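Local coordinates for UPF0249 protein EF_3048 (Enterococcus faecalis, PDB 2I5I) that probably catalyses the deacetylation of acetylated carbohydrates, a step in oligosaccharide breakdown, as a magnesium-dependent hydrolase of the YdjC family, at residues 5-10 with 209-214; 14-19 with 37-42; 67-72 with 223-228; 154-159 with 256-261. One frame throughout, in Å; residues are numbered along the deposited sequence.

Contact 1: residues 5-10 with 209-214; sequences KKLIIN and FEINCH
Ile8 O is gripped twice from strand 209-213. Ile211 N gives it a hydrogen bond of 2.8 Å, and the CA-H of Glu210 adds a weaker contact. Ile8 N donates in turn to Phe209 O at 2.8 Å, close to straight at 174°. The pattern runs from Lys6 O, which accepts from Phe209 N, to Asn10 O, which accepts from Cys213 N. The strands are thus parallel neighbours in the sheet. Leu7, Ile9, Phe209 and Ile211 lie on one face. Here Leu7 CD1 meets Ile211 CD1 at 3.7 Å. Lys5 CD comes to 3.7 Å from Phe209 CE1, while its NZ bonds carbonyls of Val201, Val202 and Ser204. Ile8, Asn10, Glu210 and Asn212 occupy the other face. The extended Glu210 side chain brings OE2 to 3.2 Å from Asn10 CB, with carboxylate and amide planes 73° apart. Arg156 forms a salt bridge with this carboxylate and Tyr258 a hydrogen bond, while Asn10 OD1 bonds Ser35 and Asn212 ND2 bonds Asp12. The face of Asn10, Glu210 and Asn212 is therefore polar apart from Ile8, and the Asn212 side chain is about 9 Å from that of His130, a predicted magnesium ligand.

Contact 2: residues 14-19 with 37-42; sequences FGYTPA and TALPTS
Tyr16 and Leu39 lie side by side and point the same way. Leu39 CD1 touches Tyr16 CD1 at 3.8 Å and is about as near to the tyrosine CB. Tyr16 CG is opposite its own backbone N (chi1 -165°), which carries the ring along the leucine. Phe14 is turned differently. Its CB packs on Ala38 CB at 3.9 Å, and its ring offers an edge to that methyl. The rest of the ring leads away to Thr21, Ile24 and Ile25 of helix 18-29. A short parallel bridge joins the backbones. Phe14 N donates to Thr37 O at 3.0 Å, and Leu39 N donates to Phe14 O. The contact lies at the C-terminal ends of the two strands of a beta-alpha-beta crossover: strand 6-11, helix 18-29, strand 35-38. Thr17 is the N-cap residue of that helix. Leu39 to Ser42 form a type I turn, which aims the Ser42 side chain at the facing segment. Its OG donates to Gly15 O at 2.7 Å, tilted 23° from the carbonyl plane. Leu39 also lies next to His130, the predicted magnesium ligand, and Thr37 OG1 is hydrogen-bonded to Asp128.

Contact 3: residues 67-72 with 223-228; sequences LTLNQA and QNQSGY
Asn70 and Gln225 make the nearest backbone approach, with their CA atoms 6.4 Å apart. Leu69 to Ala72 form a type II beta turn, closed by a hydrogen bond of 3.2 Å from Ala72 N to Leu69 O. Gln71 takes positive phi (68°) in this turn. On the other side, Gln225 ends helix 220-225, and Ser226 is the first residue to leave helical geometry. The corner of the turn therefore meets the C-terminal end of the helix.

The contact is carried by three amide side chains, those of Asn70, Gln71 and Gln225. All three amides are probably turned over in the model, and several atoms are implausibly close. Which nitrogen and oxygen meet is therefore doubtful. As modelled, the Gln225 chain bends at chi2 (-70°) and runs toward Asn70 and Gln71. It passes each of them in the opposite direction. The Gln225 amide is nearly parallel to that of Asn70 and almost square to that of Gln71. Gln71, Gln223 and Asn224 also touch a crystal neighbour.

This is a small surface contact between a loop and a helix end. The loop follows strand 60-65 and precedes helix 94-97, on which Thr68 packs. Leu67 packs against Phe97 and against Val106 and Trp110 of helix 103-117. Leu69 and Gln225 both touch Tyr16, and Leu69 lies close to His130. Beyond the helix, Tyr228 OH is hydrogen-bonded to Glu235, and Tyr228 O to Arg232, both of helix 231-239.

Contact 4: residues 154-159 with 256-261; sequences PLRNAS and ANYESL
Pro154 and Leu261 lie nearest along the backbone, their CA atoms 6.1 Å apart, and no hydrogen bond joins the two segments. Each segment carries an Asx turn. Asn257 OD1 accepts from Glu259 N at 2.9 Å, where the chain enters a short 3-10 segment, 258-260. Asn157 OD1 accepts likewise from Ser159 N. Both segments are loops beside the curled parallel sheet, whose fold is consistent with a (beta/alpha) barrel. Segment 256-261 follows strand 254-256, and segment 154-159 pairs by backbone bonds with Ile127.

Packing across the contact starts at Pro154. Its ring sits at the edge of the Tyr258 ring, with CG 3.8 Å from Tyr258 CD2. Pro154 CB also meets Leu261 CB at 3.8 Å. The same proline CG lies 3.3 Å from Leu261 O. Arg156 meets the tyrosine at the base of its side chain, with CB 3.7 Å from Tyr258 OH. The arginine chain then bends at chi3 (-87°), and its NH2 forms a salt bridge with Asp12. Tyr258 OH is hydrogen-bonded to Glu210, and His126 stacks on the Tyr258 ring. Glu259 points away from segment 154-159 and forms a salt bridge with Arg123 of the second subunit. The phenol oxygen also lies against the arginine backbone: Tyr258 OH is 3.2 Å from Arg156 CA.

How the contacts relate
Contacts 1 and 4 are close, with centres about 9 Å apart. They meet through Glu210 and Tyr258, and through strand 254-256, a neighbour of strand 6-11 in the parallel sheet. Contact 2 lies about 19 Å from contact 1, centre to centre, but shares the sheet, because strand 35-38 also pairs with strand 6-11. Contact 3 is about 11 Å from contact 2, centre to centre, and touches it through Tyr16. Along the chain, contact 2 closes before contacts 3 and 4 open. Contacts 1, 3 and 4 cross one another in sequence. Segments 5-10 and 256-261, near the two termini, thus meet 154-159 and 209-214 in one region. Contacts 2 and 3 both approach His130, the predicted magnesium ligand.

Contact 1: residues 5-10 with 209-214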
loop_
_atom_site.group_PDB
_atom_site.type_symbol
_atom_site.label_atom_id
_atom_site.label_comp_id
_atom_site.label_asym_id
_atom_site.label_seq_id
_atom_site.Cartn_x
_atom_site.Cartn_y
_atom_site.Cartn_z
ATOM N N LYS A 5 -8.718 -27.627 -20.798
ATOM C CA LYS A 5 -7.381 -27.317 -21.292
ATOM C C LYS A 5 -6.837 -26.146 -20.471
ATOM O O LYS A 5 -7.535 -25.140 -20.341
ATOM C CB LYS A 5 -7.367 -26.980 -22.775
ATOM C CG LYS A 5 -8.064 -28.023 -23.644
ATOM C CD LYS A 5 -7.037 -28.970 -24.251
ATOM C CE LYS A 5 -7.678 -30.144 -24.973
ATOM N NZ LYS A 5 -7.356 -30.220 -26.426
ATOM N N LYS A 6 -5.635 -26.322 -19.935
ATOM C CA LYS A 6 -5.046 -25.249 -19.120
ATOM C C LYS A 6 -3.868 -24.643 -19.865
ATOM O O LYS A 6 -2.918 -25.335 -20.243
ATOM C CB LYS A 6 -4.634 -25.787 -17.759
ATOM C CG LYS A 6 -5.827 -26.326 -16.965
ATOM C CD LYS A 6 -5.288 -26.961 -15.689
ATOM C CE LYS A 6 -5.522 -28.465 -15.754
ATOM N NZ LYS A 6 -6.860 -28.767 -15.178
ATOM N N LEU A 7 -3.961 -23.337 -20.079
ATOM C CA LEU A 7 -3.004 -22.605 -20.876
ATOM C C LEU A 7 -2.266 -21.557 -20.023
ATOM O O LEU A 7 -2.880 -20.646 -19.504
ATOM C CB LEU A 7 -3.670 -21.885 -22.047
ATOM C CG LEU A 7 -2.738 -21.037 -22.905
ATOM C CD1 LEU A 7 -1.627 -21.879 -23.522
ATOM C CD2 LEU A 7 -3.479 -20.321 -24.035
ATOM N N ILE A 8 -0.976 -21.774 -19.892
ATOM C CA ILE A 8 -0.036 -20.886 -19.248
ATOM C C ILE A 8 0.582 -20.049 -20.366
ATOM O O ILE A 8 1.155 -20.575 -21.323
ATOM C CB ILE A 8 1.023 -21.688 -18.487
ATOM C CG1 ILE A 8 0.464 -22.607 -17.408
ATOM C CG2 ILE A 8 2.078 -20.744 -17.931
ATOM C CD1 ILE A 8 1.497 -23.563 -16.857
ATOM N N ILE A 9 0.444 -18.747 -20.285
ATOM C CA ILE A 9 1.023 -17.737 -21.158
ATOM C C ILE A 9 2.047 -17.002 -20.308
ATOM O O ILE A 9 1.741 -16.262 -19.385
ATOM C CB ILE A 9 -0.033 -16.791 -21.754
ATOM C CG1 ILE A 9 -1.128 -17.581 -22.446
ATOM C CG2 ILE A 9 0.582 -15.773 -22.697
ATOM C CD1 ILE A 9 -2.225 -16.790 -23.101
ATOM N N ASN A 10 3.305 -17.319 -20.619
ATOM C CA ASN A 10 4.399 -16.900 -19.749
ATOM C C ASN A 10 5.290 -15.940 -20.516
ATOM O O ASN A 10 5.811 -16.258 -21.583
ATOM C CB ASN A 10 5.242 -18.082 -19.239
ATOM C CG ASN A 10 6.328 -17.631 -18.277
ATOM O OD1 ASN A 10 6.181 -17.692 -17.048
ATOM N ND2 ASN A 10 7.425 -17.191 -18.853
ATOM N N PHE A 209 -0.700 -26.672 -21.192
ATOM C CA PHE A 209 0.036 -26.113 -22.294
ATOM C C PHE A 209 0.694 -24.784 -21.898
ATOM O O PHE A 209 0.109 -24.057 -21.090
ATOM C CB PHE A 209 -0.857 -25.864 -23.506
ATOM C CG PHE A 209 -1.650 -27.081 -23.948
ATOM C CD1 PHE A 209 -2.738 -27.515 -23.217
ATOM C CD2 PHE A 209 -1.275 -27.764 -25.085
ATOM C CE1 PHE A 209 -3.452 -28.632 -23.610
ATOM C CE2 PHE A 209 -1.981 -28.883 -25.490
ATOM C CZ PHE A 209 -3.061 -29.310 -24.749
ATOM N N GLU A 210 1.862 -24.520 -22.465
ATOM C CA GLU A 210 2.552 -23.253 -22.229
ATOM C C GLU A 210 2.847 -22.585 -23.565
ATOM O O GLU A 210 3.474 -23.151 -24.463
ATOM C CB GLU A 210 3.847 -23.405 -21.429
ATOM C CG GLU A 210 4.508 -22.054 -21.183
ATOM C CD GLU A 210 5.759 -22.082 -20.346
ATOM O OE1 GLU A 210 6.186 -23.180 -19.929
ATOM O OE2 GLU A 210 6.348 -21.003 -20.091
ATOM N N ILE A 211 2.368 -21.345 -23.686
ATOM C CA ILE A 211 2.858 -20.500 -24.769
ATOM C C ILE A 211 3.801 -19.459 -24.183
ATOM O O ILE A 211 3.404 -18.718 -23.278
ATOM C CB ILE A 211 1.703 -19.777 -25.478
ATOM C CG1 ILE A 211 0.806 -20.658 -26.338
ATOM C CG2 ILE A 211 2.271 -18.612 -26.283
ATOM C CD1 ILE A 211 -0.586 -20.078 -26.553
ATOM N N ASN A 212 5.054 -19.370 -24.633
ATOM C CA ASN A 212 5.917 -18.337 -24.043
ATOM C C ASN A 212 5.896 -17.119 -24.973
ATOM O O ASN A 212 5.446 -17.148 -26.132
ATOM C CB ASN A 212 7.325 -18.823 -23.763
ATOM C CG ASN A 212 8.223 -18.965 -24.966
ATOM O OD1 ASN A 212 7.749 -19.395 -26.020
ATOM N ND2 ASN A 212 9.495 -18.635 -24.819
ATOM N N CYS A 213 6.373 -16.003 -24.410
ATOM C CA CYS A 213 6.352 -14.766 -25.189
ATOM C C CYS A 213 7.320 -13.749 -24.585
ATOM O O CYS A 213 7.806 -13.980 -23.488
ATOM C CB CYS A 213 4.942 -14.183 -25.249
ATOM S SG CYS A 213 4.143 -13.919 -23.648
ATOM N N HIS A 214 7.558 -12.660 -25.314
ATOM C CA HIS A 214 8.504 -11.655 -24.864
ATOM C C HIS A 214 7.959 -10.223 -24.986
ATOM O O HIS A 214 8.509 -9.352 -25.670
ATOM C CB HIS A 214 9.786 -11.819 -25.657
ATOM C CG HIS A 214 10.440 -13.166 -25.531
ATOM N ND1 HIS A 214 9.995 -14.292 -26.196
ATOM C CD2 HIS A 214 11.525 -13.548 -24.824
ATOM C CE1 HIS A 214 10.781 -15.311 -25.884
ATOM N NE2 HIS A 214 11.729 -14.892 -25.051
#

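Contact 2: residues 14-19 with 37-42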
loop_
_atom_site.group_PDB
_atom_site.type_symbol
_atom_site.label_atom_id
_atom_site.label_comp_id
_atom_site.label_asym_id
_atom_site.label_seq_id
_atom_site.Cartn_x
_atom_site.Cartn_y
_atom_site.Cartn_z
ATOM N N PHE A 14 11.320 -11.175 -17.245
ATOM C CA PHE A 14 10.987 -10.210 -16.166
ATOM C C PHE A 14 12.239 -9.710 -15.489
ATOM O O PHE A 14 13.177 -10.468 -15.223
ATOM C CB PHE A 14 10.030 -10.853 -15.166
ATOM C CG PHE A 14 9.203 -9.849 -14.367
ATOM C CD1 PHE A 14 8.276 -9.053 -15.032
ATOM C CD2 PHE A 14 9.377 -9.746 -13.002
ATOM C CE1 PHE A 14 7.528 -8.138 -14.302
ATOM C CE2 PHE A 14 8.625 -8.836 -12.264
ATOM C CZ PHE A 14 7.702 -8.057 -12.931
ATOM N N GLY A 15 12.341 -8.412 -15.181
ATOM C CA GLY A 15 13.514 -7.853 -14.558
ATOM C C GLY A 15 14.685 -7.635 -15.493
ATOM O O GLY A 15 15.737 -7.176 -15.045
ATOM N N TYR A 16 14.533 -7.956 -16.775
ATOM C CA TYR A 16 15.605 -7.783 -17.741
ATOM C C TYR A 16 16.033 -6.321 -17.768
ATOM O O TYR A 16 17.192 -5.951 -17.565
ATOM C CB TYR A 16 15.142 -8.285 -19.097
ATOM C CG TYR A 16 16.195 -8.515 -20.150
ATOM C CD1 TYR A 16 17.550 -8.589 -19.848
ATOM C CD2 TYR A 16 15.804 -8.662 -21.472
ATOM C CE1 TYR A 16 18.469 -8.803 -20.856
ATOM C CE2 TYR A 16 16.727 -8.881 -22.483
ATOM C CZ TYR A 16 18.061 -8.948 -22.163
ATOM O OH TYR A 16 18.986 -9.166 -23.169
ATOM N N THR A 17 15.062 -5.454 -18.051
ATOM C CA THR A 17 15.265 -4.005 -17.970
ATOM C C THR A 17 13.985 -3.351 -17.446
ATOM O O THR A 17 12.904 -3.948 -17.518
ATOM C CB THR A 17 15.735 -3.373 -19.281
ATOM O OG1 THR A 17 14.654 -2.737 -19.960
ATOM C CG2 THR A 17 16.210 -4.341 -20.376
ATOM N N PRO A 18 14.062 -2.144 -16.906
ATOM C CA PRO A 18 12.844 -1.472 -16.412
ATOM C C PRO A 18 11.675 -1.444 -17.381
ATOM O O PRO A 18 10.534 -1.651 -16.981
ATOM C CB PRO A 18 13.363 -0.039 -16.140
ATOM C CG PRO A 18 14.769 -0.307 -15.682
ATOM C CD PRO A 18 15.253 -1.329 -16.701
ATOM N N ALA A 19 11.860 -1.189 -18.674
ATOM C CA ALA A 19 10.775 -1.161 -19.625
ATOM C C ALA A 19 10.251 -2.546 -20.016
ATOM O O ALA A 19 9.080 -2.696 -20.335
ATOM C CB ALA A 19 11.189 -0.461 -20.923
ATOM N N THR A 37 8.746 -15.202 -16.008
ATOM C CA THR A 37 9.947 -15.739 -15.346
ATOM C C THR A 37 11.035 -14.666 -15.354
ATOM O O THR A 37 11.201 -14.056 -16.417
ATOM C CB THR A 37 10.462 -17.027 -15.992
ATOM O OG1 THR A 37 10.530 -16.899 -17.410
ATOM C CG2 THR A 37 9.483 -18.149 -15.643
ATOM N N ALA A 38 11.647 -14.493 -14.203
ATOM C CA ALA A 38 12.525 -13.384 -13.879
ATOM C C ALA A 38 13.997 -13.733 -13.776
ATOM O O ALA A 38 14.342 -14.807 -13.275
ATOM C CB ALA A 38 12.056 -12.814 -12.530
ATOM N N LEU A 39 14.850 -12.808 -14.218
ATOM C CA LEU A 39 16.297 -12.970 -14.170
ATOM C C LEU A 39 16.929 -12.408 -12.909
ATOM O O LEU A 39 17.195 -11.203 -12.808
ATOM C CB LEU A 39 16.912 -12.303 -15.393
ATOM C CG LEU A 39 16.504 -12.785 -16.785
ATOM C CD1 LEU A 39 16.591 -11.643 -17.784
ATOM C CD2 LEU A 39 17.396 -13.963 -17.217
ATOM N N PRO A 40 17.268 -13.219 -11.914
ATOM C CA PRO A 40 18.034 -12.725 -10.778
ATOM C C PRO A 40 19.431 -12.205 -11.109
ATOM O O PRO A 40 20.060 -11.481 -10.326
ATOM C CB PRO A 40 18.198 -13.955 -9.858
ATOM C CG PRO A 40 17.701 -15.112 -10.636
ATOM C CD PRO A 40 16.938 -14.654 -11.823
ATOM N N THR A 41 19.959 -12.569 -12.271
ATOM C CA THR A 41 21.273 -12.155 -12.724
ATOM C C THR A 41 21.245 -10.715 -13.220
ATOM O O THR A 41 22.278 -10.097 -13.474
ATOM C CB THR A 41 21.793 -13.067 -13.859
ATOM O OG1 THR A 41 20.721 -13.431 -14.729
ATOM C CG2 THR A 41 22.349 -14.337 -13.224
ATOM N N SER A 42 20.022 -10.189 -13.338
ATOM C CA SER A 42 19.859 -8.800 -13.767
ATOM C C SER A 42 19.882 -7.809 -12.624
ATOM O O SER A 42 19.283 -7.967 -11.570
ATOM C CB SER A 42 18.514 -8.675 -14.500
ATOM O OG SER A 42 18.445 -7.410 -15.145
#

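Contact 3: residues 67-72 with 223-228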
loop_
_atom_site.group_PDB
_atom_site.type_symbol
_atom_site.label_atom_id
_atom_site.label_comp_id
_atom_site.label_asym_id
_atom_site.label_seq_id
_atom_site.Cartn_x
_atom_site.Cartn_y
_atom_site.Cartn_z
ATOM N N LEU A 67 22.763 -19.033 -18.646
ATOM C CA LEU A 67 24.172 -19.235 -18.865
ATOM C C LEU A 67 24.705 -18.316 -19.962
ATOM O O LEU A 67 25.888 -18.360 -20.274
ATOM C CB LEU A 67 24.465 -20.686 -19.278
ATOM C CG LEU A 67 24.252 -21.736 -18.188
ATOM C CD1 LEU A 67 24.459 -23.144 -18.736
ATOM C CD2 LEU A 67 25.170 -21.501 -17.002
ATOM N N THR A 68 23.838 -17.487 -20.555
ATOM C CA THR A 68 24.201 -16.813 -21.799
ATOM C C THR A 68 23.700 -15.373 -21.857
ATOM O O THR A 68 23.675 -14.768 -22.926
ATOM C CB THR A 68 23.596 -17.573 -23.008
ATOM O OG1 THR A 68 22.168 -17.532 -22.892
ATOM C CG2 THR A 68 23.963 -19.046 -23.025
ATOM N N LEU A 69 23.275 -14.810 -20.728
ATOM C CA LEU A 69 22.691 -13.466 -20.743
ATOM C C LEU A 69 23.765 -12.461 -21.173
ATOM O O LEU A 69 24.802 -12.293 -20.533
ATOM C CB LEU A 69 22.087 -13.084 -19.413
ATOM C CG LEU A 69 21.371 -11.744 -19.245
ATOM C CD1 LEU A 69 20.075 -11.691 -20.031
ATOM C CD2 LEU A 69 21.069 -11.478 -17.773
ATOM N N ASN A 70 23.469 -11.806 -22.288
ATOM C CA ASN A 70 24.340 -10.794 -22.841
ATOM C C ASN A 70 24.629 -9.733 -21.784
ATOM O O ASN A 70 23.724 -9.230 -21.140
ATOM C CB ASN A 70 23.712 -10.223 -24.110
ATOM C CG ASN A 70 24.580 -9.224 -24.833
ATOM O OD1 ASN A 70 24.078 -8.122 -25.054
ATOM N ND2 ASN A 70 25.813 -9.529 -25.216
ATOM N N GLN A 71 25.903 -9.446 -21.605
ATOM C CA GLN A 71 26.468 -8.360 -20.836
ATOM C C GLN A 71 26.246 -8.512 -19.344
ATOM O O GLN A 71 26.275 -7.558 -18.563
ATOM C CB GLN A 71 25.897 -7.028 -21.336
ATOM C CG GLN A 71 26.438 -6.676 -22.733
ATOM C CD GLN A 71 25.684 -5.469 -23.278
ATOM O OE1 GLN A 71 25.063 -5.562 -24.344
ATOM N NE2 GLN A 71 25.714 -4.402 -22.507
ATOM N N ALA A 72 26.050 -9.763 -18.928
ATOM C CA ALA A 72 25.903 -10.022 -17.502
ATOM C C ALA A 72 26.924 -11.070 -17.055
ATOM O O ALA A 72 27.521 -11.767 -17.879
ATOM C CB ALA A 72 24.502 -10.494 -17.197
ATOM N N GLN A 223 17.413 -1.843 -25.798
ATOM C CA GLN A 223 18.061 -1.642 -27.097
ATOM C C GLN A 223 19.546 -1.996 -27.080
ATOM O O GLN A 223 20.132 -2.442 -28.073
ATOM C CB GLN A 223 17.950 -0.179 -27.498
ATOM C CG GLN A 223 16.706 0.287 -28.219
ATOM C CD GLN A 223 17.057 1.527 -29.046
ATOM O OE1 GLN A 223 17.806 2.375 -28.561
ATOM N NE2 GLN A 223 16.538 1.599 -30.262
ATOM N N ASN A 224 20.175 -1.751 -25.944
ATOM C CA ASN A 224 21.604 -1.928 -25.783
ATOM C C ASN A 224 21.962 -3.417 -25.678
ATOM O O ASN A 224 23.077 -3.801 -26.005
ATOM C CB ASN A 224 22.091 -1.220 -24.528
ATOM C CG ASN A 224 22.119 0.307 -24.674
ATOM O OD1 ASN A 224 22.005 0.847 -25.762
ATOM N ND2 ASN A 224 22.276 0.977 -23.539
ATOM N N GLN A 225 20.989 -4.186 -25.195
ATOM C CA GLN A 225 21.215 -5.497 -24.636
ATOM C C GLN A 225 20.584 -6.647 -25.392
ATOM O O GLN A 225 21.120 -7.758 -25.294
ATOM C CB GLN A 225 20.697 -5.533 -23.171
ATOM C CG GLN A 225 21.914 -5.654 -22.246
ATOM C CD GLN A 225 22.496 -7.050 -22.412
ATOM O OE1 GLN A 225 23.596 -7.275 -22.900
ATOM N NE2 GLN A 225 21.723 -8.055 -22.034
ATOM N N SER A 226 19.489 -6.369 -26.098
ATOM C CA SER A 226 18.931 -7.432 -26.904
ATOM C C SER A 226 18.677 -7.121 -28.367
ATOM O O SER A 226 18.030 -6.143 -28.724
ATOM C CB SER A 226 17.559 -7.850 -26.318
ATOM O OG SER A 226 17.463 -9.242 -26.578
ATOM N N GLY A 227 19.158 -8.038 -29.215
ATOM C CA GLY A 227 18.815 -7.991 -30.618
ATOM C C GLY A 227 17.341 -8.201 -30.900
ATOM O O GLY A 227 16.910 -7.769 -31.964
ATOM N N TYR A 228 16.584 -8.818 -29.994
ATOM C CA TYR A 228 15.136 -8.919 -30.120
ATOM C C TYR A 228 14.507 -7.761 -29.341
ATOM O O TYR A 228 14.301 -7.852 -28.131
ATOM C CB TYR A 228 14.573 -10.244 -29.601
ATOM C CG TYR A 228 13.134 -10.526 -29.987
ATOM C CD1 TYR A 228 12.713 -10.518 -31.309
ATOM C CD2 TYR A 228 12.154 -10.809 -29.043
ATOM C CE1 TYR A 228 11.399 -10.772 -31.683
ATOM C CE2 TYR A 228 10.843 -11.068 -29.393
ATOM C CZ TYR A 228 10.460 -11.054 -30.715
ATOM O OH TYR A 228 9.158 -11.300 -31.079
#

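Contact 4: residues 154-159 with 256-261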
loop_
_atom_site.group_PDB
_atom_site.type_symbol
_atom_site.label_atom_id
_atom_site.label_comp_id
_atom_site.label_asym_id
_atom_site.label_seq_id
_atom_site.Cartn_x
_atom_site.Cartn_y
_atom_site.Cartn_z
ATOM N N PRO A 154 8.145 -27.238 -10.430
ATOM C CA PRO A 154 7.908 -27.719 -11.791
ATOM C C PRO A 154 8.840 -26.951 -12.734
ATOM O O PRO A 154 9.300 -25.850 -12.399
ATOM C CB PRO A 154 6.452 -27.389 -12.066
ATOM C CG PRO A 154 6.151 -26.273 -11.119
ATOM C CD PRO A 154 6.998 -26.481 -9.904
ATOM N N LEU A 155 9.088 -27.549 -13.882
ATOM C CA LEU A 155 10.067 -27.074 -14.837
ATOM C C LEU A 155 9.480 -26.982 -16.229
ATOM O O LEU A 155 8.759 -27.896 -16.654
ATOM C CB LEU A 155 11.248 -28.066 -14.849
ATOM C CG LEU A 155 12.305 -27.851 -15.911
ATOM C CD1 LEU A 155 13.050 -26.535 -15.645
ATOM C CD2 LEU A 155 13.316 -28.986 -15.959
ATOM N N ARG A 156 9.791 -25.914 -16.950
ATOM C CA ARG A 156 9.303 -25.725 -18.296
ATOM C C ARG A 156 9.649 -26.944 -19.175
ATOM O O ARG A 156 10.781 -27.424 -19.083
ATOM C CB ARG A 156 9.927 -24.473 -18.933
ATOM C CG ARG A 156 9.617 -24.355 -20.414
ATOM C CD ARG A 156 10.240 -23.086 -20.982
ATOM N NE ARG A 156 9.311 -21.963 -20.808
ATOM C CZ ARG A 156 9.611 -20.718 -21.192
ATOM N NH1 ARG A 156 10.779 -20.451 -21.739
ATOM N NH2 ARG A 156 8.744 -19.716 -21.029
ATOM N N ASN A 157 8.702 -27.361 -19.991
ATOM C CA ASN A 157 8.955 -28.437 -20.962
ATOM C C ASN A 157 10.045 -27.978 -21.917
ATOM O O ASN A 157 9.891 -27.008 -22.664
ATOM C CB ASN A 157 7.656 -28.784 -21.651
ATOM C CG ASN A 157 7.728 -29.766 -22.791
ATOM O OD1 ASN A 157 8.737 -29.880 -23.486
ATOM N ND2 ASN A 157 6.605 -30.460 -22.957
ATOM N N ALA A 158 11.158 -28.699 -21.921
ATOM C CA ALA A 158 12.298 -28.335 -22.738
ATOM C C ALA A 158 12.252 -28.718 -24.202
ATOM O O ALA A 158 13.163 -28.310 -24.956
ATOM C CB ALA A 158 13.533 -28.990 -22.092
ATOM N N SER A 159 11.280 -29.489 -24.699
ATOM C CA SER A 159 11.393 -29.882 -26.121
ATOM C C SER A 159 10.736 -28.915 -27.086
ATOM O O SER A 159 9.553 -28.628 -26.938
ATOM C CB SER A 159 10.790 -31.285 -26.309
ATOM O OG SER A 159 10.233 -31.502 -27.603
ATOM N N ALA A 256 -4.155 -20.364 -17.026
ATOM C CA ALA A 256 -3.549 -20.821 -15.796
ATOM C C ALA A 256 -2.109 -20.395 -15.611
ATOM O O ALA A 256 -1.491 -19.735 -16.442
ATOM C CB ALA A 256 -3.634 -22.356 -15.803
ATOM N N ASN A 257 -1.538 -20.823 -14.489
ATOM C CA ASN A 257 -0.143 -20.539 -14.168
ATOM C C ASN A 257 0.489 -21.815 -13.620
ATOM O O ASN A 257 -0.233 -22.824 -13.596
ATOM C CB ASN A 257 -0.006 -19.368 -13.197
ATOM C CG ASN A 257 -0.807 -19.551 -11.927
ATOM O OD1 ASN A 257 -0.790 -20.622 -11.310
ATOM N ND2 ASN A 257 -1.508 -18.484 -11.557
ATOM N N TYR A 258 1.758 -21.791 -13.252
ATOM C CA TYR A 258 2.411 -23.025 -12.788
ATOM C C TYR A 258 1.960 -23.466 -11.411
ATOM O O TYR A 258 2.423 -24.506 -10.918
ATOM C CB TYR A 258 3.941 -22.892 -12.826
ATOM C CG TYR A 258 4.601 -23.254 -14.138
ATOM C CD1 TYR A 258 4.627 -22.411 -15.229
ATOM C CD2 TYR A 258 5.238 -24.485 -14.304
ATOM C CE1 TYR A 258 5.227 -22.726 -16.439
ATOM C CE2 TYR A 258 5.844 -24.812 -15.495
ATOM C CZ TYR A 258 5.855 -23.959 -16.571
ATOM O OH TYR A 258 6.474 -24.318 -17.737
ATOM N N GLU A 259 1.065 -22.771 -10.711
ATOM C CA GLU A 259 0.440 -23.289 -9.508
ATOM C C GLU A 259 -0.340 -24.572 -9.839
ATOM O O GLU A 259 -0.599 -25.400 -8.972
ATOM C CB GLU A 259 -0.545 -22.303 -8.864
ATOM C CG GLU A 259 0.070 -21.104 -8.167
ATOM C CD GLU A 259 1.026 -21.463 -7.044
ATOM O OE1 GLU A 259 0.846 -22.510 -6.371
ATOM O OE2 GLU A 259 1.989 -20.691 -6.824
ATOM N N SER A 260 -0.722 -24.745 -11.091
ATOM C CA SER A 260 -1.447 -25.894 -11.598
ATOM C C SER A 260 -0.544 -27.130 -11.711
ATOM O O SER A 260 -1.032 -28.241 -11.947
ATOM C CB SER A 260 -2.042 -25.605 -12.973
ATOM O OG SER A 260 -1.022 -25.538 -13.959
ATOM N N LEU A 261 0.748 -26.919 -11.523
ATOM C CA LEU A 261 1.786 -27.932 -11.597
ATOM C C LEU A 261 2.656 -28.010 -10.350
ATOM O O LEU A 261 3.774 -28.519 -10.405
ATOM C CB LEU A 261 2.703 -27.661 -12.798
ATOM C CG LEU A 261 2.058 -27.773 -14.183
ATOM C CD1 LEU A 261 3.025 -27.276 -15.248
ATOM C CD2 LEU A 261 1.594 -29.202 -14.449
#